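Local structure of putative PTS system, cellobiose-specific IIA component (Streptococcus mutans, 3L8R) at residues Glu21-Ala26 against Thr75-Glu80; Glu43-Met48 against Arg107-Glu112; Ile54-Lys59 against Glu112-Tyr117. The protein probably serves as the trimeric IIA component of a cellobiose phosphotransferase system, passing on a phosphoryl group received from HPr during sugar uptake. All blocks are in the same frame, centred on the assembly; numbering follows the deposited sequence.

Contact 1 of 3, residues Glu21-Ala26 against Thr75-Glu80; sequences EELQVA and TDLLQE
No ring or other flat group lies between Leu23 and Leu77, so there is no face or edge to stack; the carboxylates of Glu22 and Glu80 face each other across the gap without touching, Glu22 OE2 to Glu80 OE2 being 6.4 Å. The touch itself is aliphatic. Methyl CD2 of Leu23 meets methyl CD2 of Leu77 at 4.2 Å, the two side chains slanting across one another. In Leu77 the first torsion (chi1 -69°) sets CG beside its backbone N, and the branch then forks: while CD2 goes to Leu23, CD1 lies 4.3 Å from CB of Ala26. A small residue suits Ala26 because its methyl, directed at the other helix, already meets CD1 of Leu77, whereas Leu23, whose backbone is slightly farther off, needs its longer side chain to reach CD2. Only 96 Å² is buried here. Met18 touches both leucines, and Leu77 also packs on Ile91 of the second subunit. The side chain of Leu77 is about 12 Å from that of His95, the predicted phosphohistidine. The arrangement is that of two roughly antiparallel neighbours, helices 20-49 and 53-82, at one end of the three-helix bundle of the lactose/cellobiose IIA family.

Contact 2 of 3, residues Glu43-Met48 against Arg107-Glu112; sequences EAFDAM and REVAIE
Phe45 reaches over Ala110 with the far end of its ring: CZ lies 3.5 Å from CB of Ala110, and CE1 comes within 3.9 Å of the same methyl. The approach is oblique, so the methyl sits squarely on neither face nor edge. With chi1 at -79°, CG stands beside the backbone N of Phe45, which carries the ring across to the other helix. Alanine suits the facing position because its single methyl lets the end of the Phe45 ring come close to the other backbone, CE1 lying 3.9 Å from CA of Ala110; the CA atoms of Phe45 and Ala110 are 7.1 Å apart. Val109 O is modelled 3.7 Å from CZ of Phe45, a less certain contact. Farther along, Ile111 N is bonded to Arg107 O at 3.0 Å. One turn after Phe45, the bend at chi3 (60°) turns the end of Met48, whose SD reaches to 4.1 Å from Ala110 O; Met48 also packs on Met113, Leu114 and Tyr117. Val109 also packs on the Val109 residues of both other subunits, and Phe45 on Glu112 of the third subunit. The axes of 43-48 and 107-112, which lie on helices 20-49 and 91-118, run nearly parallel, at 19° and 10.6 Å apart, while helix 53-82 flanks them through Lys59 and Leu60 on Ala44 and Asn64 on Arg107.

Contact 3 of 3, residues Ile54-Lys59 against Glu112-Tyr117; sequences ILAEQK and EMLELY
Helical throughout, residues 54-59 and 112-117 run in roughly opposite directions and come closest at Glu57 and Leu114, whose CA atoms are 7.4 Å apart. They belong to the second and third helices of an up-down-up three-helix bundle, and the first of them lies in a predicted coiled coil. Ordinary i to i+4 backbone bonds hold each turn, among them Gln58 N to Ile54 O at 3.1 Å and Leu116 N to Glu112 O at 3.0 Å; no hydrogen bond links the two segments, and the contact rests on a single leucine. Leu114 projects toward residues 54-59 with CG anti to its own backbone N (chi1 154°), which sends the fork of the side chain out to the opposing turn. There CD1 does the touching, resting between Ala56 and Glu57. It approaches CB of Ala56 at 4.1 Å, a methyl small enough to let the leucine come near the main chain. Glu57 contributes its aliphatic root, CB being 4.0 Å from CD1 of Leu114, while the rest of its chain stretches out straight toward the surface. A glutamate fits this boundary because its methylene carbon can pack while the charge remains outside; OE2 of Glu57 makes a long, weak ion pair with Lys118. On the other flank of helix 91-118, Met113 packs against the Met113 residues of the other two subunits. The closest approach of all is to backbone: CD1 of Leu114 lies 3.8 Å from Glu57 N.

How the contacts relate
From the N terminus, helix 20-49 supplies first residues 21-26 and then 43-48; helix 53-82 returns beside it, bringing 54-59 and finally 75-80, where contact 1 closes the first loop. Helix 91-118 then runs back, so that 107-112 closes contact 2 and 112-117 closes contact 3. All three loops cross and none nests. Each contact joins a different pair of helices: first with second, first with third, second with third. Contacts 2 and 3 share Glu112 and touch, their centres 5 Å apart at one end of the bundle, while contact 1 lies on the opposite side of the chain's centre, 29 Å from contact 2 between centres.

Contact 1 of 3, residues Glu21-Ala26 against Thr75-Glu80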
ATOM      1  N   GLU A  21      -0.862  23.970  10.758  1.00 33.75           N
ATOM      2  CA  GLU A  21      -1.153  23.377  12.043  1.00 33.26           C
ATOM      3  C   GLU A  21      -2.248  22.331  11.882  1.00 31.44           C
ATOM      4  O   GLU A  21      -2.131  21.226  12.378  1.00 30.88           O
ATOM      5  CB  GLU A  21      -1.541  24.467  13.080  1.00 33.67           C
ATOM      6  CG  GLU A  21      -1.345  25.925  12.619  1.00 36.25           C
ATOM      7  CD  GLU A  21       0.054  26.244  12.156  1.00 38.14           C
ATOM      8  OE1 GLU A  21       1.006  26.113  12.946  1.00 40.05           O
ATOM      9  OE2 GLU A  21       0.196  26.649  10.988  1.00 41.59           O
ATOM     10  N   GLU A  22      -3.282  22.683  11.136  1.00 30.85           N
ATOM     11  CA  GLU A  22      -4.415  21.784  10.876  1.00 30.44           C
ATOM     12  C   GLU A  22      -4.033  20.521  10.131  1.00 29.30           C
ATOM     13  O   GLU A  22      -4.454  19.415  10.516  1.00 29.82           O
ATOM     14  CB  GLU A  22      -5.472  22.500  10.074  1.00 31.11           C
ATOM     15  CG  GLU A  22      -6.870  22.367  10.651  1.00 34.97           C
ATOM     16  CD  GLU A  22      -7.913  23.126   9.823  1.00 38.33           C
ATOM     17  OE1 GLU A  22      -7.528  24.103   9.120  1.00 39.33           O
ATOM     18  OE2 GLU A  22      -9.105  22.730   9.878  1.00 40.11           O
ATOM     19  N   LEU A  23      -3.226  20.684   9.087  1.00 27.55           N
ATOM     20  CA  LEU A  23      -2.746  19.565   8.275  1.00 26.05           C
ATOM     21  C   LEU A  23      -1.733  18.690   8.989  1.00 25.47           C
ATOM     22  O   LEU A  23      -1.671  17.487   8.737  1.00 25.07           O
ATOM     23  CB  LEU A  23      -2.074  20.083   7.025  1.00 25.93           C
ATOM     24  CG  LEU A  23      -2.891  20.917   6.079  1.00 26.64           C
ATOM     25  CD1 LEU A  23      -1.958  21.371   4.961  1.00 27.14           C
ATOM     26  CD2 LEU A  23      -4.062  20.076   5.549  1.00 29.75           C
ATOM     27  N   GLN A  24      -0.912  19.281   9.855  1.00 24.05           N
ATOM     28  CA  GLN A  24      -0.034  18.427  10.648  1.00 23.51           C
ATOM     29  C   GLN A  24      -0.887  17.626  11.633  1.00 22.29           C
ATOM     30  O   GLN A  24      -0.670  16.434  11.787  1.00 21.14           O
ATOM     31  CB  GLN A  24       1.041  19.239  11.368  1.00 24.07           C
ATOM     32  CG  GLN A  24       2.018  19.957  10.448  1.00 24.47           C
ATOM     33  CD  GLN A  24       2.865  20.996  11.202  1.00 29.81           C
ATOM     34  OE1 GLN A  24       3.749  20.643  11.995  1.00 29.75           O
ATOM     35  NE2 GLN A  24       2.597  22.288  10.946  1.00 30.96           N
ATOM     36  N   VAL A  25      -1.882  18.278  12.250  1.00 20.91           N
ATOM     37  CA  VAL A  25      -2.768  17.593  13.201  1.00 20.58           C
ATOM     38  C   VAL A  25      -3.429  16.411  12.504  1.00 20.30           C
ATOM     39  O   VAL A  25      -3.233  15.268  12.919  1.00 20.37           O
ATOM     40  CB  VAL A  25      -3.874  18.507  13.768  1.00 20.56           C
ATOM     41  CG1 VAL A  25      -4.665  17.774  14.882  1.00 20.31           C
ATOM     42  CG2 VAL A  25      -3.261  19.742  14.335  1.00 21.75           C
ATOM     43  N   ALA A  26      -4.169  16.707  11.423  1.00 19.78           N
ATOM     44  CA  ALA A  26      -4.752  15.720  10.496  1.00 18.59           C
ATOM     45  C   ALA A  26      -3.783  14.595  10.151  1.00 18.45           C
ATOM     46  O   ALA A  26      -4.135  13.445  10.227  1.00 17.59           O
ATOM     47  CB  ALA A  26      -5.226  16.407   9.228  1.00 18.40           C
ATOM     48  N   THR A  75     -10.974  11.288   4.577  1.00 28.18           N
ATOM     49  CA  THR A  75     -12.133  11.694   3.786  1.00 29.57           C
ATOM     50  C   THR A  75     -12.430  13.203   3.911  1.00 29.94           C
ATOM     51  O   THR A  75     -12.827  13.848   2.917  1.00 29.02           O
ATOM     52  CB  THR A  75     -13.379  10.823   4.040  1.00 29.67           C
ATOM     53  OG1 THR A  75     -13.024   9.445   3.884  1.00 31.24           O
ATOM     54  CG2 THR A  75     -14.461  11.134   3.024  1.00 29.16           C
ATOM     55  N   ASP A  76     -12.209  13.757   5.109  1.00 30.67           N
ATOM     56  CA  ASP A  76     -12.513  15.172   5.352  1.00 31.95           C
ATOM     57  C   ASP A  76     -11.566  16.017   4.534  1.00 32.41           C
ATOM     58  O   ASP A  76     -11.974  17.028   3.946  1.00 32.26           O
ATOM     59  CB  ASP A  76     -12.368  15.555   6.833  1.00 32.53           C
ATOM     60  CG  ASP A  76     -13.414  14.896   7.735  1.00 34.84           C
ATOM     61  OD1 ASP A  76     -14.436  14.347   7.237  1.00 35.45           O
ATOM     62  OD2 ASP A  76     -13.196  14.922   8.971  1.00 37.11           O
ATOM     63  N   LEU A  77     -10.298  15.595   4.489  1.00 32.72           N
ATOM     64  CA  LEU A  77      -9.292  16.277   3.682  1.00 32.50           C
ATOM     65  C   LEU A  77      -9.630  16.262   2.213  1.00 32.97           C
ATOM     66  O   LEU A  77      -9.641  17.322   1.568  1.00 33.02           O
ATOM     67  CB  LEU A  77      -7.943  15.644   3.880  1.00 32.36           C
ATOM     68  CG  LEU A  77      -7.332  15.862   5.245  1.00 31.62           C
ATOM     69  CD1 LEU A  77      -5.987  15.192   5.199  1.00 31.78           C
ATOM     70  CD2 LEU A  77      -7.221  17.347   5.561  1.00 26.91           C
ATOM     71  N   LEU A  78      -9.880  15.067   1.674  1.00 33.11           N
ATOM     72  CA  LEU A  78     -10.289  14.934   0.278  1.00 33.70           C
ATOM     73  C   LEU A  78     -11.501  15.824  -0.020  1.00 34.85           C
ATOM     74  O   LEU A  78     -11.496  16.584  -0.977  1.00 34.69           O
ATOM     75  CB  LEU A  78     -10.619  13.483  -0.023  1.00 32.98           C
ATOM     76  CG  LEU A  78      -9.587  12.541  -0.639  1.00 31.74           C
ATOM     77  CD1 LEU A  78      -8.190  12.982  -0.491  1.00 30.87           C
ATOM     78  CD2 LEU A  78      -9.780  11.136  -0.088  1.00 31.57           C
ATOM     79  N   GLN A  79     -12.515  15.749   0.836  1.00 36.28           N
ATOM     80  CA  GLN A  79     -13.776  16.472   0.634  1.00 38.12           C
ATOM     81  C   GLN A  79     -13.554  17.999   0.727  1.00 37.94           C
ATOM     82  O   GLN A  79     -14.150  18.769  -0.044  1.00 38.32           O
ATOM     83  CB  GLN A  79     -14.848  15.966   1.630  1.00 38.69           C
ATOM     84  CG  GLN A  79     -16.300  16.079   1.160  1.00 43.05           C
ATOM     85  CD  GLN A  79     -17.011  14.719   0.938  1.00 47.59           C
ATOM     86  OE1 GLN A  79     -16.751  13.725   1.637  1.00 48.67           O
ATOM     87  NE2 GLN A  79     -17.943  14.696  -0.022  1.00 48.63           N
ATOM     88  N   GLU A  80     -12.695  18.421   1.662  1.00 37.81           N
ATOM     89  CA  GLU A  80     -12.187  19.787   1.715  1.00 37.70           C
ATOM     90  C   GLU A  80     -11.506  20.171   0.419  1.00 37.56           C
ATOM     91  O   GLU A  80     -11.781  21.232  -0.132  1.00 38.29           O
ATOM     92  CB  GLU A  80     -11.194  19.972   2.859  1.00 37.80           C
ATOM     93  CG  GLU A  80     -11.776  20.466   4.170  1.00 40.91           C
ATOM     94  CD  GLU A  80     -12.274  21.921   4.129  1.00 43.89           C
ATOM     95  OE1 GLU A  80     -11.819  22.720   3.265  1.00 44.31           O
ATOM     96  OE2 GLU A  80     -13.132  22.261   4.978  1.00 44.11           O
TER

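Contact 2 of 3, residues Glu43-Met48 against Arg107-Glu112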
ATOM      1  N   GLU A  43      -2.119  -8.282  15.813  1.00 20.30           N
ATOM      2  CA  GLU A  43      -2.791  -9.102  16.837  1.00 21.39           C
ATOM      3  C   GLU A  43      -3.680 -10.151  16.169  1.00 21.20           C
ATOM      4  O   GLU A  43      -3.486 -11.349  16.398  1.00 21.19           O
ATOM      5  CB  GLU A  43      -3.575  -8.245  17.833  1.00 21.33           C
ATOM      6  CG  GLU A  43      -2.726  -7.259  18.612  1.00 23.01           C
ATOM      7  CD  GLU A  43      -3.428  -6.759  19.861  1.00 27.45           C
ATOM      8  OE1 GLU A  43      -4.027  -5.673  19.867  1.00 25.01           O
ATOM      9  OE2 GLU A  43      -3.378  -7.488  20.868  1.00 35.37           O
ATOM     10  N   ALA A  44      -4.574  -9.737  15.274  1.00 21.14           N
ATOM     11  CA  ALA A  44      -5.387 -10.742  14.597  1.00 21.83           C
ATOM     12  C   ALA A  44      -4.506 -11.788  13.910  1.00 23.21           C
ATOM     13  O   ALA A  44      -4.843 -12.977  13.942  1.00 23.78           O
ATOM     14  CB  ALA A  44      -6.367 -10.131  13.634  1.00 21.81           C
ATOM     15  N   PHE A  45      -3.384 -11.383  13.289  1.00 23.44           N
ATOM     16  CA  PHE A  45      -2.490 -12.393  12.732  1.00 22.88           C
ATOM     17  C   PHE A  45      -1.871 -13.296  13.807  1.00 24.03           C
ATOM     18  O   PHE A  45      -1.627 -14.469  13.562  1.00 24.28           O
ATOM     19  CB  PHE A  45      -1.387 -11.781  11.892  1.00 21.70           C
ATOM     20  CG  PHE A  45      -1.823 -11.375  10.511  1.00 20.63           C
ATOM     21  CD1 PHE A  45      -2.395 -12.312   9.613  1.00 19.91           C
ATOM     22  CD2 PHE A  45      -1.654 -10.066  10.078  1.00 15.46           C
ATOM     23  CE1 PHE A  45      -2.785 -11.937   8.334  1.00 15.23           C
ATOM     24  CE2 PHE A  45      -2.036  -9.699   8.810  1.00 15.06           C
ATOM     25  CZ  PHE A  45      -2.601 -10.637   7.928  1.00 15.43           C
ATOM     26  N   ASP A  46      -1.581 -12.772  14.987  1.00 25.66           N
ATOM     27  CA  ASP A  46      -0.958 -13.624  15.994  1.00 27.43           C
ATOM     28  C   ASP A  46      -2.019 -14.637  16.469  1.00 28.27           C
ATOM     29  O   ASP A  46      -1.709 -15.808  16.711  1.00 27.68           O
ATOM     30  CB  ASP A  46      -0.405 -12.836  17.187  1.00 27.73           C
ATOM     31  CG  ASP A  46       0.596 -11.720  16.804  1.00 29.66           C
ATOM     32  OD1 ASP A  46       1.579 -11.942  16.053  1.00 30.07           O
ATOM     33  OD2 ASP A  46       0.405 -10.585  17.318  1.00 34.78           O
ATOM     34  N   ALA A  47      -3.270 -14.172  16.551  1.00 29.27           N
ATOM     35  CA  ALA A  47      -4.393 -14.964  17.076  1.00 30.74           C
ATOM     36  C   ALA A  47      -4.857 -16.005  16.092  1.00 32.04           C
ATOM     37  O   ALA A  47      -5.338 -17.059  16.512  1.00 32.74           O
ATOM     38  CB  ALA A  47      -5.579 -14.071  17.519  1.00 30.35           C
ATOM     39  N   MET A  48      -4.729 -15.706  14.798  1.00 33.07           N
ATOM     40  CA  MET A  48      -4.867 -16.712  13.735  1.00 34.20           C
ATOM     41  C   MET A  48      -3.838 -17.812  13.953  1.00 35.12           C
ATOM     42  O   MET A  48      -4.155 -19.001  13.928  1.00 34.92           O
ATOM     43  CB  MET A  48      -4.643 -16.083  12.347  1.00 33.84           C
ATOM     44  CG  MET A  48      -5.918 -15.666  11.632  1.00 33.21           C
ATOM     45  SD  MET A  48      -5.726 -14.415  10.332  1.00 30.82           S
ATOM     46  CE  MET A  48      -4.630 -15.270   9.255  1.00 30.52           C
ATOM     47  N   ARG A 107      -5.525  -4.987   6.475  1.00 13.73           N
ATOM     48  CA  ARG A 107      -6.750  -5.585   7.083  1.00 16.47           C
ATOM     49  C   ARG A 107      -7.458  -6.471   6.072  1.00 16.31           C
ATOM     50  O   ARG A 107      -7.857  -7.555   6.401  1.00 16.59           O
ATOM     51  CB  ARG A 107      -7.754  -4.542   7.591  1.00 17.03           C
ATOM     52  CG  ARG A 107      -9.171  -4.888   7.118  1.00 24.43           C
ATOM     53  CD  ARG A 107     -10.228  -3.720   7.001  1.00 32.72           C
ATOM     54  NE  ARG A 107     -10.193  -2.832   5.822  1.00 35.42           N
ATOM     55  CZ  ARG A 107     -11.082  -2.845   4.802  1.00 41.75           C
ATOM     56  NH1 ARG A 107     -12.074  -3.755   4.721  1.00 41.06           N
ATOM     57  NH2 ARG A 107     -10.975  -1.947   3.814  1.00 42.53           N
ATOM     58  N   GLU A 108      -7.599  -5.990   4.834  1.00 16.82           N
ATOM     59  CA  GLU A 108      -8.234  -6.729   3.758  1.00 16.59           C
ATOM     60  C   GLU A 108      -7.576  -8.075   3.591  1.00 17.43           C
ATOM     61  O   GLU A 108      -8.263  -9.096   3.551  1.00 18.64           O
ATOM     62  CB  GLU A 108      -8.171  -5.960   2.457  1.00 16.44           C
ATOM     63  CG  GLU A 108      -9.200  -4.844   2.378  1.00 18.21           C
ATOM     64  CD  GLU A 108      -9.115  -4.018   1.118  1.00 22.99           C
ATOM     65  OE1 GLU A 108      -8.903  -4.542   0.007  1.00 26.54           O
ATOM     66  OE2 GLU A 108      -9.302  -2.814   1.212  1.00 28.10           O
ATOM     67  N   VAL A 109      -6.258  -8.120   3.466  1.00 17.60           N
ATOM     68  CA  VAL A 109      -5.651  -9.431   3.533  1.00 17.29           C
ATOM     69  C   VAL A 109      -5.608  -9.736   4.994  1.00 19.70           C
ATOM     70  O   VAL A 109      -5.140  -8.946   5.801  1.00 22.04           O
ATOM     71  CB  VAL A 109      -4.289  -9.574   2.754  1.00 17.08           C
ATOM     72  CG1 VAL A 109      -3.857  -8.290   2.056  1.00 14.74           C
ATOM     73  CG2 VAL A 109      -3.204 -10.296   3.543  1.00 10.41           C
ATOM     74  N   ALA A 110      -6.129 -10.847   5.413  1.00 19.98           N
ATOM     75  CA  ALA A 110      -6.256 -10.975   6.871  1.00 20.43           C
ATOM     76  C   ALA A 110      -7.666 -11.295   7.066  1.00 20.91           C
ATOM     77  O   ALA A 110      -7.945 -12.345   7.602  1.00 20.85           O
ATOM     78  CB  ALA A 110      -5.928  -9.720   7.613  1.00 19.33           C
ATOM     79  N   ILE A 111      -8.567 -10.435   6.565  1.00 21.37           N
ATOM     80  CA  ILE A 111      -9.962 -10.844   6.505  1.00 20.63           C
ATOM     81  C   ILE A 111      -9.986 -12.116   5.650  1.00 20.70           C
ATOM     82  O   ILE A 111     -10.585 -13.103   6.041  1.00 20.27           O
ATOM     83  CB  ILE A 111     -10.878  -9.781   5.934  1.00 21.01           C
ATOM     84  CG1 ILE A 111     -11.083  -8.663   6.957  1.00 21.76           C
ATOM     85  CG2 ILE A 111     -12.218 -10.402   5.584  1.00 18.87           C
ATOM     86  CD1 ILE A 111     -11.808  -7.395   6.369  1.00 23.48           C
ATOM     87  N   GLU A 112      -9.282 -12.102   4.519  1.00 20.69           N
ATOM     88  CA  GLU A 112      -9.251 -13.260   3.639  1.00 21.77           C
ATOM     89  C   GLU A 112      -8.467 -14.401   4.281  1.00 22.66           C
ATOM     90  O   GLU A 112      -8.822 -15.570   4.209  1.00 22.61           O
ATOM     91  CB  GLU A 112      -8.663 -12.894   2.288  1.00 21.89           C
ATOM     92  CG  GLU A 112      -9.479 -11.865   1.483  1.00 22.49           C
ATOM     93  CD  GLU A 112     -10.983 -12.175   1.434  1.00 21.74           C
ATOM     94  OE1 GLU A 112     -11.786 -11.230   1.547  1.00 22.78           O
ATOM     95  OE2 GLU A 112     -11.362 -13.356   1.311  1.00 23.26           O
TER

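Contact 3 of 3, residues Ile54-Lys59 against Glu112-Tyr117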
ATOM      1  N   ILE A  54     -11.641 -16.806  16.938  1.00 34.57           N
ATOM      2  CA  ILE A  54     -12.548 -15.883  17.596  1.00 34.25           C
ATOM      3  C   ILE A  54     -11.916 -14.542  17.808  1.00 33.71           C
ATOM      4  O   ILE A  54     -12.441 -13.523  17.400  1.00 33.98           O
ATOM      5  CB  ILE A  54     -13.051 -16.485  18.931  1.00 34.95           C
ATOM      6  CG1 ILE A  54     -14.129 -17.448  18.557  1.00 36.01           C
ATOM      7  CG2 ILE A  54     -13.691 -15.437  19.867  1.00 35.39           C
ATOM      8  CD1 ILE A  54     -14.664 -17.054  17.165  1.00 37.17           C
ATOM      9  N   LEU A  55     -10.775 -14.558  18.467  1.00 33.43           N
ATOM     10  CA  LEU A  55     -10.095 -13.362  18.814  1.00 33.00           C
ATOM     11  C   LEU A  55      -9.765 -12.615  17.537  1.00 32.65           C
ATOM     12  O   LEU A  55     -10.033 -11.411  17.439  1.00 33.08           O
ATOM     13  CB  LEU A  55      -8.833 -13.725  19.591  1.00 33.09           C
ATOM     14  CG  LEU A  55      -8.193 -12.566  20.357  1.00 33.17           C
ATOM     15  CD1 LEU A  55      -9.164 -11.965  21.350  1.00 30.65           C
ATOM     16  CD2 LEU A  55      -6.950 -13.116  21.038  1.00 32.92           C
ATOM     17  N   ALA A  56      -9.209 -13.346  16.570  1.00 31.62           N
ATOM     18  CA  ALA A  56      -8.740 -12.778  15.315  1.00 31.44           C
ATOM     19  C   ALA A  56      -9.867 -12.057  14.583  1.00 31.15           C
ATOM     20  O   ALA A  56      -9.682 -10.926  14.112  1.00 30.15           O
ATOM     21  CB  ALA A  56      -8.120 -13.866  14.427  1.00 31.47           C
ATOM     22  N   GLU A  57     -11.045 -12.683  14.540  1.00 31.00           N
ATOM     23  CA  GLU A  57     -12.190 -12.044  13.912  1.00 31.05           C
ATOM     24  C   GLU A  57     -12.593 -10.756  14.605  1.00 31.05           C
ATOM     25  O   GLU A  57     -12.913  -9.746  13.917  1.00 30.27           O
ATOM     26  CB  GLU A  57     -13.387 -12.967  13.795  1.00 31.52           C
ATOM     27  CG  GLU A  57     -14.556 -12.234  13.135  1.00 32.10           C
ATOM     28  CD  GLU A  57     -15.687 -13.135  12.691  1.00 34.74           C
ATOM     29  OE1 GLU A  57     -16.640 -12.588  12.088  1.00 38.06           O
ATOM     30  OE2 GLU A  57     -15.645 -14.365  12.933  1.00 34.76           O
ATOM     31  N   GLN A  58     -12.567 -10.807  15.947  1.00 30.68           N
ATOM     32  CA  GLN A  58     -12.867  -9.656  16.825  1.00 30.46           C
ATOM     33  C   GLN A  58     -11.841  -8.563  16.660  1.00 29.45           C
ATOM     34  O   GLN A  58     -12.199  -7.391  16.540  1.00 29.73           O
ATOM     35  CB  GLN A  58     -12.928 -10.067  18.318  1.00 30.86           C
ATOM     36  CG  GLN A  58     -14.248 -10.683  18.754  1.00 32.16           C
ATOM     37  CD  GLN A  58     -14.137 -11.519  20.023  1.00 36.51           C
ATOM     38  OE1 GLN A  58     -13.034 -11.675  20.592  1.00 38.06           O
ATOM     39  NE2 GLN A  58     -15.291 -12.066  20.494  1.00 34.33           N
ATOM     40  N   LYS A  59     -10.569  -8.945  16.665  1.00 27.90           N
ATOM     41  CA  LYS A  59      -9.488  -7.995  16.477  1.00 27.23           C
ATOM     42  C   LYS A  59      -9.548  -7.314  15.111  1.00 26.68           C
ATOM     43  O   LYS A  59      -9.334  -6.087  15.002  1.00 25.90           O
ATOM     44  CB  LYS A  59      -8.151  -8.688  16.700  1.00 28.17           C
ATOM     45  CG  LYS A  59      -7.477  -8.419  18.084  1.00 30.32           C
ATOM     46  CD  LYS A  59      -8.436  -8.428  19.303  1.00 31.68           C
ATOM     47  CE  LYS A  59      -7.647  -8.275  20.598  1.00 31.94           C
ATOM     48  NZ  LYS A  59      -7.266  -6.864  20.896  1.00 30.90           N
ATOM     49  N   GLU A 112      -9.282 -12.102   4.519  1.00 20.69           N
ATOM     50  CA  GLU A 112      -9.251 -13.260   3.639  1.00 21.77           C
ATOM     51  C   GLU A 112      -8.467 -14.401   4.281  1.00 22.66           C
ATOM     52  O   GLU A 112      -8.822 -15.570   4.209  1.00 22.61           O
ATOM     53  CB  GLU A 112      -8.663 -12.894   2.288  1.00 21.89           C
ATOM     54  CG  GLU A 112      -9.479 -11.865   1.483  1.00 22.49           C
ATOM     55  CD  GLU A 112     -10.983 -12.175   1.434  1.00 21.74           C
ATOM     56  OE1 GLU A 112     -11.786 -11.230   1.547  1.00 22.78           O
ATOM     57  OE2 GLU A 112     -11.362 -13.356   1.311  1.00 23.26           O
ATOM     58  N   MET A 113      -7.421 -14.045   4.977  1.00 24.08           N
ATOM     59  CA  MET A 113      -6.526 -15.047   5.444  1.00 25.50           C
ATOM     60  C   MET A 113      -7.102 -15.792   6.603  1.00 25.89           C
ATOM     61  O   MET A 113      -6.829 -16.971   6.784  1.00 25.42           O
ATOM     62  CB  MET A 113      -5.205 -14.406   5.770  1.00 26.31           C
ATOM     63  CG  MET A 113      -4.346 -14.318   4.546  1.00 28.19           C
ATOM     64  SD  MET A 113      -2.699 -14.843   5.000  1.00 36.30           S
ATOM     65  CE  MET A 113      -1.949 -13.225   5.007  1.00 29.71           C
ATOM     66  N   LEU A 114      -7.901 -15.082   7.383  1.00 27.29           N
ATOM     67  CA  LEU A 114      -8.712 -15.661   8.430  1.00 29.19           C
ATOM     68  C   LEU A 114      -9.646 -16.677   7.778  1.00 30.76           C
ATOM     69  O   LEU A 114      -9.662 -17.839   8.193  1.00 31.87           O
ATOM     70  CB  LEU A 114      -9.483 -14.565   9.137  1.00 28.90           C
ATOM     71  CG  LEU A 114     -10.809 -14.772   9.855  1.00 29.99           C
ATOM     72  CD1 LEU A 114     -10.653 -14.595  11.322  1.00 28.83           C
ATOM     73  CD2 LEU A 114     -11.798 -13.748   9.315  1.00 29.68           C
ATOM     74  N   GLU A 115     -10.367 -16.283   6.729  1.00 31.79           N
ATOM     75  CA  GLU A 115     -11.155 -17.259   5.991  1.00 33.54           C
ATOM     76  C   GLU A 115     -10.388 -18.545   5.640  1.00 34.47           C
ATOM     77  O   GLU A 115     -10.852 -19.630   5.960  1.00 35.47           O
ATOM     78  CB  GLU A 115     -11.755 -16.642   4.756  1.00 33.24           C
ATOM     79  CG  GLU A 115     -13.209 -16.937   4.643  1.00 35.78           C
ATOM     80  CD  GLU A 115     -13.950 -16.685   5.948  1.00 38.71           C
ATOM     81  OE1 GLU A 115     -13.746 -15.602   6.560  1.00 36.76           O
ATOM     82  OE2 GLU A 115     -14.723 -17.594   6.367  1.00 40.77           O
ATOM     83  N   LEU A 116      -9.213 -18.417   5.013  1.00 35.64           N
ATOM     84  CA  LEU A 116      -8.328 -19.561   4.663  1.00 36.17           C
ATOM     85  C   LEU A 116      -7.851 -20.321   5.885  1.00 36.90           C
ATOM     86  O   LEU A 116      -7.664 -21.520   5.831  1.00 37.13           O
ATOM     87  CB  LEU A 116      -7.067 -19.073   3.939  1.00 35.58           C
ATOM     88  CG  LEU A 116      -6.669 -19.615   2.559  1.00 35.59           C
ATOM     89  CD1 LEU A 116      -5.239 -19.225   2.209  1.00 31.29           C
ATOM     90  CD2 LEU A 116      -6.881 -21.123   2.432  1.00 35.31           C
ATOM     91  N   TYR A 117      -7.625 -19.629   6.991  1.00 38.03           N
ATOM     92  CA  TYR A 117      -7.146 -20.336   8.154  1.00 39.23           C
ATOM     93  C   TYR A 117      -8.151 -21.375   8.546  1.00 40.37           C
ATOM     94  O   TYR A 117      -7.764 -22.485   8.897  1.00 41.36           O
ATOM     95  CB  TYR A 117      -6.894 -19.407   9.318  1.00 38.76           C
ATOM     96  CG  TYR A 117      -5.447 -19.267   9.623  1.00 37.44           C
ATOM     97  CD1 TYR A 117      -4.820 -20.149  10.480  1.00 38.12           C
ATOM     98  CD2 TYR A 117      -4.684 -18.254   9.039  1.00 37.17           C
ATOM     99  CE1 TYR A 117      -3.460 -20.013  10.779  1.00 39.35           C
ATOM    100  CE2 TYR A 117      -3.327 -18.110   9.326  1.00 36.82           C
ATOM    101  CZ  TYR A 117      -2.725 -18.992  10.192  1.00 38.68           C
ATOM    102  OH  TYR A 117      -1.390 -18.860  10.486  1.00 40.14           O
TER